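Local coordinates for petrobactin biosynthesis protein AsbB (Bacillus anthracis, PDB 3TO3) that catalyses the ATP-dependent condensation of spermidine with citryl-spermidine intermediates on the pathway to the siderophore petrobactin, and works as a homodimer, at residues I46-E49 with E50-L53; V88-Q91 with D92-E96; P248-E252 with N253-S257; Q174-D177 with N178-G182; K491-F495 with F496-R500. All coordinates share one frame; numbering follows the deposited sequence.

Contacts 1 and 2 are hairpin ends of the same antiparallel sheet. Their centres lie 20 Å apart and their nearest atoms about 7 Å, and both are far from the ATP site. Contacts 3 and 4 are two helices that touch each other and the second subunit: Trp249 NE1 stands 3.0 Å from Asp177 OD2, probably a weak hydrogen bond, and the Tyr181 ring packs on Trp249 and Pro248. They lie near the nucleotide pocket without lining it, with Gly182 about 11 Å and the Gln250 side chain about 13 Å from bound ATP. Contact 5 approaches the pocket separately, the Phe496 side chain lying about 12 Å from ATP and about 13 Å from the magnesium ion.

Contact 1. Residues I46-E49 with E50-L53; sequences IEKE and EQIL
The side chains of Glu49 and Glu50 lie side by side at the end of a beta hairpin, their carboxylate planes 59° apart. Glu49 OE1 rests on the aliphatic Glu50 CG at 3.4 Å, a methylene contact and not a polar one. The two acids remain 4.6 Å apart between their OE1 atoms, near enough that each would probably disfavour charge on the other, although the exposed position should soften the effect. The third flat group, the amide of Gln51, turns away from strand 44-47, and its NE2 is hydrogen-bonded to Asp84 OD2.

Behind this acidic end the strands 44-47 and 52-59 run antiparallel. Ile46 and Leu53 form a hydrogen-bonded pair, with Ile46 N giving to Leu53 O at 3.0 Å and Leu53 N to Ile46 O at 2.9 Å. Glu47 and Ile52 follow as a non-hydrogen-bonded pair, and a further bond from Lys48 N to Gln51 O (3.0 Å) closes the reversal. Apolar residues suit the face shared by Ile46 and Leu53, CB to CB 4.2 Å, and the beta-branched isoleucine favours extended backbone. Leu53 also packs on Tyr71 of strand 65-74.

A lysine suits the bend because its long aliphatic part can pack while its end leads away from the hairpin at the exposed surface. Lys48 CG is set beside the backbone N (chi1 -52°), and the chain then travels alongside Gln51, pointing the same way. Its closest touch on that side chain is Lys48 CD against Gln51 CB, at 3.5 Å.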
# COMPACT_ATOMS: atom_id res chain seq x y z
N ILE B 46 -3.42 35.96 -20.98
CA ILE B 46 -3.08 37.04 -21.89
C ILE B 46 -3.14 36.59 -23.34
O ILE B 46 -2.39 35.70 -23.75
CB ILE B 46 -1.70 37.55 -21.65
CG1 ILE B 46 -1.48 37.75 -20.15
CG2 ILE B 46 -1.50 38.81 -22.47
CD1 ILE B 46 -0.36 38.70 -19.85
N GLU B 47 -4.01 37.20 -24.13
CA GLU B 47 -4.25 36.68 -25.48
C GLU B 47 -3.36 37.33 -26.54
O GLU B 47 -3.33 38.55 -26.67
CB GLU B 47 -5.73 36.76 -25.85
CG GLU B 47 -6.32 38.18 -25.92
CD GLU B 47 -7.84 38.20 -26.16
OE1 GLU B 47 -8.25 38.46 -27.32
OE2 GLU B 47 -8.61 37.97 -25.20
N LYS B 48 -2.61 36.48 -27.23
CA LYS B 48 -1.95 36.80 -28.50
C LYS B 48 -2.99 36.58 -29.59
O LYS B 48 -4.18 36.45 -29.30
CB LYS B 48 -0.76 35.86 -28.73
CG LYS B 48 0.25 35.79 -27.57
CD LYS B 48 1.31 34.72 -27.82
CE LYS B 48 2.17 35.01 -29.07
NZ LYS B 48 3.39 35.84 -28.83
N GLU B 49 -2.58 36.57 -30.85
CA GLU B 49 -3.55 36.37 -31.92
C GLU B 49 -4.31 35.06 -31.69
O GLU B 49 -5.53 35.05 -31.52
CB GLU B 49 -2.84 36.41 -33.28
CG GLU B 49 -2.87 35.12 -34.09
CD GLU B 49 -3.97 35.11 -35.15
OE1 GLU B 49 -3.96 34.20 -36.02
OE2 GLU B 49 -4.83 36.02 -35.13
N GLU B 50 -3.56 33.98 -31.62
CA GLU B 50 -4.07 32.62 -31.44
C GLU B 50 -3.79 32.12 -30.02
O GLU B 50 -4.68 31.64 -29.32
CB GLU B 50 -3.57 31.65 -32.52
CG GLU B 50 -4.41 31.66 -33.81
CD GLU B 50 -5.88 31.22 -33.61
OE1 GLU B 50 -6.48 30.69 -34.58
OE2 GLU B 50 -6.43 31.40 -32.50
N GLN B 51 -2.50 32.14 -29.68
CA GLN B 51 -1.99 31.68 -28.41
C GLN B 51 -2.53 32.44 -27.19
O GLN B 51 -3.02 33.55 -27.27
CB GLN B 51 -0.46 31.82 -28.43
CG GLN B 51 0.23 31.03 -29.53
CD GLN B 51 0.83 29.72 -29.04
OE1 GLN B 51 2.04 29.61 -28.87
NE2 GLN B 51 -0.02 28.72 -28.82
N ILE B 52 -2.46 31.78 -26.06
CA ILE B 52 -2.74 32.37 -24.77
C ILE B 52 -1.50 32.13 -23.92
O ILE B 52 -0.98 31.02 -23.89
CB ILE B 52 -3.96 31.67 -24.12
CG1 ILE B 52 -5.24 32.05 -24.85
CG2 ILE B 52 -4.06 32.02 -22.63
CD1 ILE B 52 -6.36 31.03 -24.71
N LEU B 53 -1.01 33.17 -23.25
CA LEU B 53 -0.04 32.99 -22.18
C LEU B 53 -0.79 32.76 -20.86
O LEU B 53 -1.61 33.58 -20.46
CB LEU B 53 0.86 34.22 -22.04
CG LEU B 53 1.87 34.16 -20.89
CD1 LEU B 53 2.69 32.87 -20.97
CD2 LEU B 53 2.77 35.38 -20.97

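Contact 2. Residues V88-Q91 with D92-E96; sequences VRVQ and DGKQE
Arg89 and Gln95 exchange two backbone hydrogen bonds, Arg89 N to Gln95 O at 2.7 Å and Gln95 N to Arg89 O at 3.1 Å. They make the hydrogen-bonded pair at the middle of a short antiparallel hairpin. Toward the turn a third bond, Gln91 N to Gly93 O at 3.2 Å, is longer and more bent (142° at the hydrogen). It ties the reversal together across Asp92.

The side chains then sort by face. Val88, Val90, Lys94 and Glu96 lie on one, where branched valines suit extended backbone. Val90 CG2, set beside its own backbone N, reaches the aliphatic part of Lys94, touching CE at 3.8 Å. The lysine chain lies alongside, stretched beyond CG, so that its methylenes serve as apolar surface. Val88 CG1 meets the base of the same chain, 3.9 Å from Lys94 CB.

The opposite face carries Arg89 and Gln95. The arginine, extended as far as NE, sends its head away from strand 94-96 to a salt bridge with Glu106 of helix 100-110, while Gln91 NE2 reaches Asp60. Glu96 is paired with Arg25 and Arg24 of helix 18-37, and Val88 and Val90 bond through their backbones to strand 65-74, which makes strand 88-90 the middle one of three.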
# COMPACT_ATOMS: atom_id res chain seq x y z
N VAL B 88 7.13 26.61 -16.99
CA VAL B 88 8.26 27.31 -16.39
C VAL B 88 7.89 27.96 -15.07
O VAL B 88 6.85 28.64 -14.95
CB VAL B 88 8.77 28.42 -17.32
CG1 VAL B 88 9.94 29.13 -16.71
CG2 VAL B 88 9.15 27.83 -18.66
N ARG B 89 8.74 27.75 -14.07
CA ARG B 89 8.55 28.37 -12.77
C ARG B 89 9.30 29.70 -12.70
O ARG B 89 10.52 29.75 -12.85
CB ARG B 89 9.05 27.44 -11.67
CG ARG B 89 8.84 27.96 -10.24
CD ARG B 89 9.37 26.94 -9.28
NE ARG B 89 9.10 27.20 -7.87
CZ ARG B 89 9.88 27.93 -7.08
NH1 ARG B 89 10.97 28.52 -7.57
NH2 ARG B 89 9.56 28.08 -5.80
N VAL B 90 8.57 30.78 -12.45
CA VAL B 90 9.18 32.10 -12.36
C VAL B 90 9.16 32.69 -10.95
O VAL B 90 8.09 32.96 -10.40
CB VAL B 90 8.47 33.08 -13.26
CG1 VAL B 90 9.22 34.41 -13.28
CG2 VAL B 90 8.35 32.48 -14.65
N GLN B 91 10.34 32.81 -10.35
CA GLN B 91 10.45 33.58 -9.13
C GLN B 91 11.54 34.64 -9.26
O GLN B 91 11.28 35.82 -9.50
CB GLN B 91 10.76 32.65 -7.98
CG GLN B 91 10.90 33.33 -6.64
CD GLN B 91 10.82 32.32 -5.52
OE1 GLN B 91 11.71 31.48 -5.35
NE2 GLN B 91 9.71 32.36 -4.77
N ASP B 92 12.78 34.21 -9.12
CA ASP B 92 13.88 35.12 -9.34
C ASP B 92 14.27 34.96 -10.79
O ASP B 92 14.16 35.91 -11.58
CB ASP B 92 15.04 34.86 -8.38
CG ASP B 92 14.84 35.54 -7.02
OD1 ASP B 92 13.91 36.37 -6.90
OD2 ASP B 92 15.62 35.25 -6.09
N GLY B 93 14.69 33.76 -11.16
CA GLY B 93 14.95 33.46 -12.55
C GLY B 93 13.79 32.65 -13.07
O GLY B 93 12.72 32.57 -12.44
N LYS B 94 14.01 32.05 -14.23
CA LYS B 94 13.03 31.23 -14.88
C LYS B 94 13.64 29.83 -15.01
O LYS B 94 14.81 29.69 -15.36
CB LYS B 94 12.71 31.80 -16.24
CG LYS B 94 11.90 33.07 -16.19
CD LYS B 94 11.43 33.47 -17.60
CE LYS B 94 10.11 34.27 -17.54
NZ LYS B 94 9.60 34.68 -18.90
N GLN B 95 12.87 28.81 -14.67
CA GLN B 95 13.34 27.45 -14.87
C GLN B 95 12.19 26.49 -15.17
O GLN B 95 11.13 26.54 -14.55
CB GLN B 95 14.13 26.97 -13.65
CG GLN B 95 14.74 25.57 -13.82
CD GLN B 95 15.51 25.10 -12.59
OE1 GLN B 95 15.63 25.82 -11.60
NE2 GLN B 95 16.03 23.87 -12.66
N GLU B 96 12.42 25.58 -16.10
CA GLU B 96 11.44 24.56 -16.39
C GLU B 96 11.22 23.77 -15.11
O GLU B 96 12.19 23.41 -14.43
CB GLU B 96 11.96 23.63 -17.48
CG GLU B 96 11.11 22.37 -17.68
CD GLU B 96 11.72 21.38 -18.69
OE1 GLU B 96 11.08 20.32 -18.87
OE2 GLU B 96 12.82 21.65 -19.29

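Contact 3. Residues P248-E252 with N253-S257; sequences PWQWE and NFIIS
Trp249 holds CG anti to its backbone N (chi1 -175°), which turns the indole outward and toward the following turn, while Asn253, with CG beside its backbone N (chi1 -53°), lays its amide over the ring. Both belong to helix 248-258, which contains a wider pi-type turn. Asn253 ND2 sits over one indole face, 3.0 Å from CD1, with amide and ring planes 44° apart. Asn253 CB adds a CH-pi contact to the six-membered ring, 3.8 Å from its centroid. Asparagine suits the place because ND2 also donates to a lone pair of Trp249 O at 3.0 Å, an oxygen that already accepts Asn253 N.

In the wide turn Gln250 O takes Ile255 N at 2.9 Å, one residue further on than in an alpha helix, with a weak bond from Phe254 N. The buried Gln250 amide satisfies both ends outside the helix, on Asn303 N and Ser365 O, and its CG packs on Ile255 CD1.

Trp251 faces the dimer interface, where NE1 is bonded to His8 of the second subunit. Two isoleucines pack on its ring: Ile255 CB lies 3.6 Å from CE3, and Ile256 CG1 stands over the five-membered ring, 3.8 Å from its centroid.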
# COMPACT_ATOMS: atom_id res chain seq x y z
N PRO B 248 -2.12 -14.45 -11.65
CA PRO B 248 -1.08 -14.90 -10.71
C PRO B 248 -0.56 -13.77 -9.80
O PRO B 248 -0.14 -14.11 -8.70
CB PRO B 248 0.05 -15.43 -11.62
CG PRO B 248 -0.17 -14.73 -12.95
CD PRO B 248 -1.66 -14.43 -13.05
N TRP B 249 -0.61 -12.50 -10.22
CA TRP B 249 -0.21 -11.41 -9.28
C TRP B 249 -1.24 -11.31 -8.17
O TRP B 249 -0.90 -11.09 -7.00
CB TRP B 249 -0.07 -10.02 -9.93
CG TRP B 249 0.46 -8.95 -8.99
CD1 TRP B 249 1.76 -8.56 -8.86
CD2 TRP B 249 -0.30 -8.16 -8.04
NE1 TRP B 249 1.86 -7.57 -7.91
CE2 TRP B 249 0.62 -7.31 -7.39
CE3 TRP B 249 -1.66 -8.08 -7.70
CZ2 TRP B 249 0.23 -6.40 -6.40
CZ3 TRP B 249 -2.06 -7.15 -6.72
CH2 TRP B 249 -1.11 -6.34 -6.08
N GLN B 250 -2.50 -11.45 -8.54
CA GLN B 250 -3.58 -11.34 -7.59
C GLN B 250 -3.51 -12.47 -6.59
O GLN B 250 -3.68 -12.26 -5.38
CB GLN B 250 -4.93 -11.34 -8.28
CG GLN B 250 -6.08 -11.23 -7.29
CD GLN B 250 -6.33 -9.79 -6.90
OE1 GLN B 250 -5.46 -8.94 -7.04
NE2 GLN B 250 -7.52 -9.51 -6.44
N TRP B 251 -3.19 -13.67 -7.08
CA TRP B 251 -3.15 -14.84 -6.21
C TRP B 251 -2.03 -14.70 -5.18
O TRP B 251 -2.25 -14.87 -3.99
CB TRP B 251 -3.00 -16.14 -7.02
CG TRP B 251 -2.74 -17.37 -6.20
CD1 TRP B 251 -1.59 -18.08 -6.16
CD2 TRP B 251 -3.65 -18.04 -5.32
NE1 TRP B 251 -1.70 -19.13 -5.31
CE2 TRP B 251 -2.96 -19.14 -4.77
CE3 TRP B 251 -4.98 -17.80 -4.92
CZ2 TRP B 251 -3.55 -20.02 -3.84
CZ3 TRP B 251 -5.58 -18.69 -4.00
CH2 TRP B 251 -4.85 -19.79 -3.48
N GLU B 252 -0.84 -14.38 -5.64
CA GLU B 252 0.30 -14.34 -4.73
C GLU B 252 0.40 -13.10 -3.86
O GLU B 252 1.06 -13.13 -2.84
CB GLU B 252 1.59 -14.46 -5.53
CG GLU B 252 1.86 -15.82 -6.07
CD GLU B 252 3.22 -15.87 -6.73
OE1 GLU B 252 3.31 -15.46 -7.90
OE2 GLU B 252 4.20 -16.30 -6.07
N ASN B 253 -0.06 -11.96 -4.37
CA ASN B 253 0.06 -10.74 -3.59
C ASN B 253 -1.16 -10.29 -2.83
O ASN B 253 -1.09 -9.36 -2.03
CB ASN B 253 0.65 -9.63 -4.44
CG ASN B 253 1.94 -10.07 -5.09
OD1 ASN B 253 2.93 -10.28 -4.39
ND2 ASN B 253 1.92 -10.27 -6.40
N PHE B 254 -2.28 -10.95 -3.11
CA PHE B 254 -3.53 -10.55 -2.51
C PHE B 254 -4.38 -11.67 -1.89
O PHE B 254 -4.72 -11.63 -0.70
CB PHE B 254 -4.32 -9.56 -3.39
CG PHE B 254 -5.35 -8.81 -2.63
CD1 PHE B 254 -5.01 -7.69 -1.89
CD2 PHE B 254 -6.68 -9.26 -2.60
CE1 PHE B 254 -5.97 -7.00 -1.16
CE2 PHE B 254 -7.64 -8.59 -1.87
CZ PHE B 254 -7.29 -7.45 -1.15
N ILE B 255 -4.80 -12.62 -2.73
CA ILE B 255 -5.60 -13.74 -2.25
C ILE B 255 -4.92 -14.54 -1.13
O ILE B 255 -5.48 -14.68 -0.05
CB ILE B 255 -6.01 -14.72 -3.37
CG1 ILE B 255 -6.53 -13.98 -4.59
CG2 ILE B 255 -7.12 -15.64 -2.86
CD1 ILE B 255 -7.68 -13.08 -4.28
N ILE B 256 -3.72 -15.04 -1.37
CA ILE B 256 -3.05 -15.88 -0.39
C ILE B 256 -2.94 -15.17 0.94
O ILE B 256 -3.13 -15.79 1.99
CB ILE B 256 -1.63 -16.28 -0.82
CG1 ILE B 256 -1.68 -17.25 -1.99
CG2 ILE B 256 -0.93 -17.02 0.28
CD1 ILE B 256 -0.39 -18.00 -2.18
N SER B 257 -2.59 -13.89 0.92
CA SER B 257 -2.36 -13.21 2.17
C SER B 257 -3.64 -12.74 2.84
O SER B 257 -3.68 -12.64 4.06
CB SER B 257 -1.38 -12.06 2.01
OG SER B 257 -1.88 -11.13 1.06

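Contact 4. Residues Q174-D177 with N178-G182; sequences QYRD and NFRYG
Helix 175-181 opens after Gln174 at the N-cap position and carries regular alpha-helical bonds, from Asn178 N to Gln174 O (3.0 Å) through to Tyr181 N to Asp177 O (2.8 Å). On its polar flank Arg180 turns back about one helical turn to Asp177. The arginine bends at chi3 (-84°), which brings its guanidinium edge-on to OD1: NH2 gives the firmer bond of the salt bridge, 3.2 Å, and NE a weak one. The oxygen lies near the guanidinium plane but is approached from above its own carboxylate, the two planes standing 70° apart. Arg176 CG lines the same head group, 3.7 Å from NH1. Its own guanidinium gives a hydrogen bond to Tyr175 OH (3.0 Å) and pairs with Asp5.

On the buried flank the Tyr175 ring offers its edge to Phe179, CD1 to CE2 at 4.0 Å, an apolar pair packed against helices 6-15 and 115-138. A water sits over the centre of the Phe179 ring; it donates to Tyr175 O at 2.7 Å and accepts from Asn178 ND2. Asn178 thus holds the water with one end and Arg170 with the other.

Gly182 N bonds to Asn178 O (2.7 Å); glycine suits this exit because a CB would run into that same oxygen. The whole is a short amphipathic helix at the dimer interface, where Gln174 meets Ser257 of the second subunit, and its end lies beside the ATP-binding Met284.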
# COMPACT_ATOMS: atom_id res chain seq x y z
N GLN B 174 5.77 -2.61 -7.99
CA GLN B 174 7.10 -2.01 -8.04
C GLN B 174 7.73 -2.41 -9.39
O GLN B 174 7.06 -3.05 -10.22
CB GLN B 174 7.94 -2.39 -6.83
CG GLN B 174 7.44 -1.72 -5.55
CD GLN B 174 7.30 -0.19 -5.70
OE1 GLN B 174 6.24 0.38 -5.38
NE2 GLN B 174 8.36 0.48 -6.19
N TYR B 175 8.97 -2.02 -9.65
CA TYR B 175 9.49 -2.19 -11.01
C TYR B 175 9.47 -3.64 -11.54
O TYR B 175 9.19 -3.87 -12.72
CB TYR B 175 10.86 -1.55 -11.19
CG TYR B 175 12.06 -2.38 -10.77
CD1 TYR B 175 12.68 -3.26 -11.66
CD2 TYR B 175 12.63 -2.23 -9.51
CE1 TYR B 175 13.81 -4.00 -11.28
CE2 TYR B 175 13.75 -2.95 -9.13
CZ TYR B 175 14.34 -3.84 -10.01
OH TYR B 175 15.46 -4.55 -9.61
N ARG B 176 9.74 -4.61 -10.66
CA ARG B 176 9.87 -6.00 -11.08
C ARG B 176 8.53 -6.60 -11.50
O ARG B 176 8.41 -7.19 -12.57
CB ARG B 176 10.54 -6.81 -9.97
CG ARG B 176 11.23 -8.06 -10.45
CD ARG B 176 12.26 -8.55 -9.43
NE ARG B 176 13.51 -7.82 -9.56
CZ ARG B 176 14.39 -8.09 -10.52
NH1 ARG B 176 14.13 -9.05 -11.40
NH2 ARG B 176 15.52 -7.40 -10.61
N ASP B 177 7.50 -6.42 -10.67
CA ASP B 177 6.15 -6.78 -11.06
C ASP B 177 5.71 -6.04 -12.32
O ASP B 177 4.98 -6.59 -13.15
CB ASP B 177 5.17 -6.50 -9.92
CG ASP B 177 5.18 -7.60 -8.85
OD1 ASP B 177 5.48 -8.78 -9.17
OD2 ASP B 177 4.86 -7.28 -7.69
N ASN B 178 6.14 -4.80 -12.46
CA ASN B 178 5.74 -4.02 -13.62
C ASN B 178 6.29 -4.67 -14.91
O ASN B 178 5.55 -4.82 -15.91
CB ASN B 178 6.21 -2.55 -13.52
CG ASN B 178 5.65 -1.71 -14.62
OD1 ASN B 178 4.41 -1.63 -14.76
ND2 ASN B 178 6.54 -1.14 -15.46
N PHE B 179 7.57 -5.04 -14.86
CA PHE B 179 8.21 -5.81 -15.92
C PHE B 179 7.45 -7.12 -16.21
O PHE B 179 7.34 -7.53 -17.36
CB PHE B 179 9.64 -6.15 -15.56
CG PHE B 179 10.63 -5.11 -15.99
CD1 PHE B 179 10.46 -4.40 -17.15
CD2 PHE B 179 11.73 -4.85 -15.22
CE1 PHE B 179 11.39 -3.43 -17.52
CE2 PHE B 179 12.65 -3.90 -15.60
CZ PHE B 179 12.48 -3.19 -16.74
N ARG B 180 6.96 -7.78 -15.17
CA ARG B 180 6.32 -9.07 -15.36
C ARG B 180 4.94 -8.95 -15.98
O ARG B 180 4.60 -9.68 -16.89
CB ARG B 180 6.25 -9.85 -14.04
CG ARG B 180 7.55 -10.52 -13.62
CD ARG B 180 7.35 -11.55 -12.47
NE ARG B 180 7.36 -10.92 -11.15
CZ ARG B 180 8.41 -10.85 -10.34
NH1 ARG B 180 9.57 -11.39 -10.69
NH2 ARG B 180 8.29 -10.23 -9.16
N TYR B 181 4.10 -8.13 -15.37
CA TYR B 181 2.71 -8.01 -15.78
C TYR B 181 2.28 -6.82 -16.62
O TYR B 181 1.15 -6.81 -17.12
CB TYR B 181 1.83 -8.12 -14.54
CG TYR B 181 2.19 -9.35 -13.79
CD1 TYR B 181 1.98 -10.61 -14.36
CD2 TYR B 181 2.77 -9.27 -12.54
CE1 TYR B 181 2.34 -11.78 -13.68
CE2 TYR B 181 3.12 -10.43 -11.84
CZ TYR B 181 2.91 -11.68 -12.41
OH TYR B 181 3.27 -12.80 -11.72
N GLY B 182 3.17 -5.84 -16.83
CA GLY B 182 2.78 -4.65 -17.57
C GLY B 182 2.55 -5.07 -19.02
O GLY B 182 3.33 -5.85 -19.59
O HOH W 1 9.38 -2.29 -14.86

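Contact 5. Residues K491-F495 with F496-R500; sequences KMNDF and FEMDR
Asn493 reaches across to Met498 and Asp499 from the type II beta turn Lys491-Asp494. Its backbone there is left-handed (phi 84°), a conformation that asparagine adopts more readily than most residues. From CB outward, the chain first passes the selenium of Met498, a selenomethionine, at 3.9 Å, and CG keeps about the same separation. The tip then divides. OD1 accepts Asp499 N at 3.0 Å and also lies 3.3 Å from the selenium. ND2 lies near the Asp499 carboxylate, whose plane is almost perpendicular to the amide. A short side chain ending in an acceptor suits this place, because it takes up a backbone N-H across the bend, whereas the two backbone bonds of the crossing, Asn493 N to Glu497 O and Glu497 N to Phe495 O, are weak.

Beside it, Met492, also a selenomethionine, has a flexible chain bent at chi2 and chi3, which folds its selenium against Glu497 CG at 3.8 Å. Its CG touches Asp499 CB. Glu497 stays extended and carries its carboxylate away to a salt bridge with Arg468. Within the turn, Asp494 OD2 receives Lys491 N at 3.1 Å from above the carboxylate plane.

The chain then reverses at Phe495-Phe496 into a short, weakly bonded strand at about 497-498, parallel to strand 465-467. Phe496 suits its buried position by packing among Phe466, Phe480 and helix 315-333, its side chain about 6 Å from that of the ATP-binding Glu462. Phe495 instead meets Tyr487 edge-to-face. Back at the turn, Met498 CE comes to 3.3 Å from Asn493 O.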
# COMPACT_ATOMS: atom_id res chain seq x y z
N LYS B 491 -30.94 2.13 -5.43
CA LYS B 491 -31.86 3.21 -5.76
C LYS B 491 -31.67 3.66 -7.22
O LYS B 491 -30.66 3.36 -7.85
CB LYS B 491 -31.69 4.39 -4.78
CG LYS B 491 -30.44 5.27 -5.00
CD LYS B 491 -29.90 5.84 -3.68
CE LYS B 491 -29.27 7.24 -3.84
NZ LYS B 491 -27.78 7.26 -4.01
N MSE B 492 -32.66 4.36 -7.76
CA MSE B 492 -32.60 4.85 -9.13
C MSE B 492 -31.35 5.70 -9.41
O MSE B 492 -30.97 6.56 -8.61
CB MSE B 492 -33.86 5.65 -9.48
CG MSE B 492 -33.83 6.25 -10.88
SE MSE B 492 -34.17 4.98 -12.33
CE MSE B 492 -34.25 3.28 -11.34
N ASN B 493 -30.75 5.44 -10.58
CA ASN B 493 -29.51 6.07 -11.02
C ASN B 493 -28.27 5.38 -10.46
O ASN B 493 -27.14 5.70 -10.86
CB ASN B 493 -29.48 7.57 -10.71
CG ASN B 493 -30.41 8.36 -11.59
OD1 ASN B 493 -30.73 7.95 -12.71
ND2 ASN B 493 -30.85 9.52 -11.10
N ASP B 494 -28.48 4.44 -9.55
CA ASP B 494 -27.37 3.72 -8.93
C ASP B 494 -26.62 2.81 -9.91
O ASP B 494 -25.39 2.81 -9.97
CB ASP B 494 -27.87 2.91 -7.73
CG ASP B 494 -27.81 3.70 -6.42
OD1 ASP B 494 -27.58 4.94 -6.48
OD2 ASP B 494 -28.01 3.07 -5.35
N PHE B 495 -27.38 1.98 -10.62
CA PHE B 495 -26.78 1.08 -11.60
C PHE B 495 -27.59 0.99 -12.91
O PHE B 495 -28.77 0.61 -12.91
CB PHE B 495 -26.59 -0.32 -11.02
CG PHE B 495 -26.75 -0.40 -9.53
CD1 PHE B 495 -28.02 -0.49 -8.95
CD2 PHE B 495 -25.64 -0.44 -8.70
CE1 PHE B 495 -28.17 -0.59 -7.56
CE2 PHE B 495 -25.79 -0.54 -7.31
CZ PHE B 495 -27.05 -0.62 -6.74
N PHE B 496 -26.95 1.38 -14.00
CA PHE B 496 -27.40 1.11 -15.38
C PHE B 496 -28.61 1.90 -15.84
O PHE B 496 -28.72 2.21 -17.01
CB PHE B 496 -27.89 -0.35 -15.54
CG PHE B 496 -26.84 -1.39 -15.40
CD1 PHE B 496 -25.61 -1.24 -16.00
CD2 PHE B 496 -27.09 -2.54 -14.67
CE1 PHE B 496 -24.63 -2.21 -15.85
CE2 PHE B 496 -26.13 -3.51 -14.53
CZ PHE B 496 -24.89 -3.34 -15.12
N GLU B 497 -29.44 2.37 -14.93
CA GLU B 497 -30.70 2.86 -15.43
C GLU B 497 -30.84 4.27 -14.99
O GLU B 497 -30.75 4.56 -13.80
CB GLU B 497 -31.90 2.03 -14.95
CG GLU B 497 -33.23 2.73 -15.24
CD GLU B 497 -34.47 1.85 -15.03
OE1 GLU B 497 -34.33 0.68 -14.60
OE2 GLU B 497 -35.58 2.35 -15.30
N MSE B 498 -31.03 5.17 -15.94
CA MSE B 498 -31.11 6.57 -15.59
C MSE B 498 -32.52 7.07 -15.74
O MSE B 498 -33.25 6.66 -16.64
CB MSE B 498 -30.11 7.40 -16.40
CG MSE B 498 -28.64 6.98 -16.16
SE MSE B 498 -27.95 7.18 -14.31
CE MSE B 498 -27.04 5.46 -14.18
N ASP B 499 -32.93 7.94 -14.82
CA ASP B 499 -34.27 8.49 -14.83
C ASP B 499 -34.35 9.72 -15.71
O ASP B 499 -35.44 10.21 -16.00
CB ASP B 499 -34.73 8.84 -13.41
CG ASP B 499 -34.08 10.11 -12.88
OD1 ASP B 499 -33.14 10.61 -13.53
OD2 ASP B 499 -34.53 10.60 -11.82
N ARG B 500 -33.18 10.23 -16.11
CA ARG B 500 -33.12 11.45 -16.91
C ARG B 500 -32.60 11.17 -18.32
O ARG B 500 -31.62 10.45 -18.53
CB ARG B 500 -32.32 12.56 -16.21
CG ARG B 500 -30.98 12.12 -15.63
CD ARG B 500 -30.39 13.13 -14.63
NE ARG B 500 -29.81 14.33 -15.26
CZ ARG B 500 -28.65 14.37 -15.92
NH1 ARG B 500 -27.91 13.27 -16.08
NH2 ARG B 500 -28.22 15.52 -16.43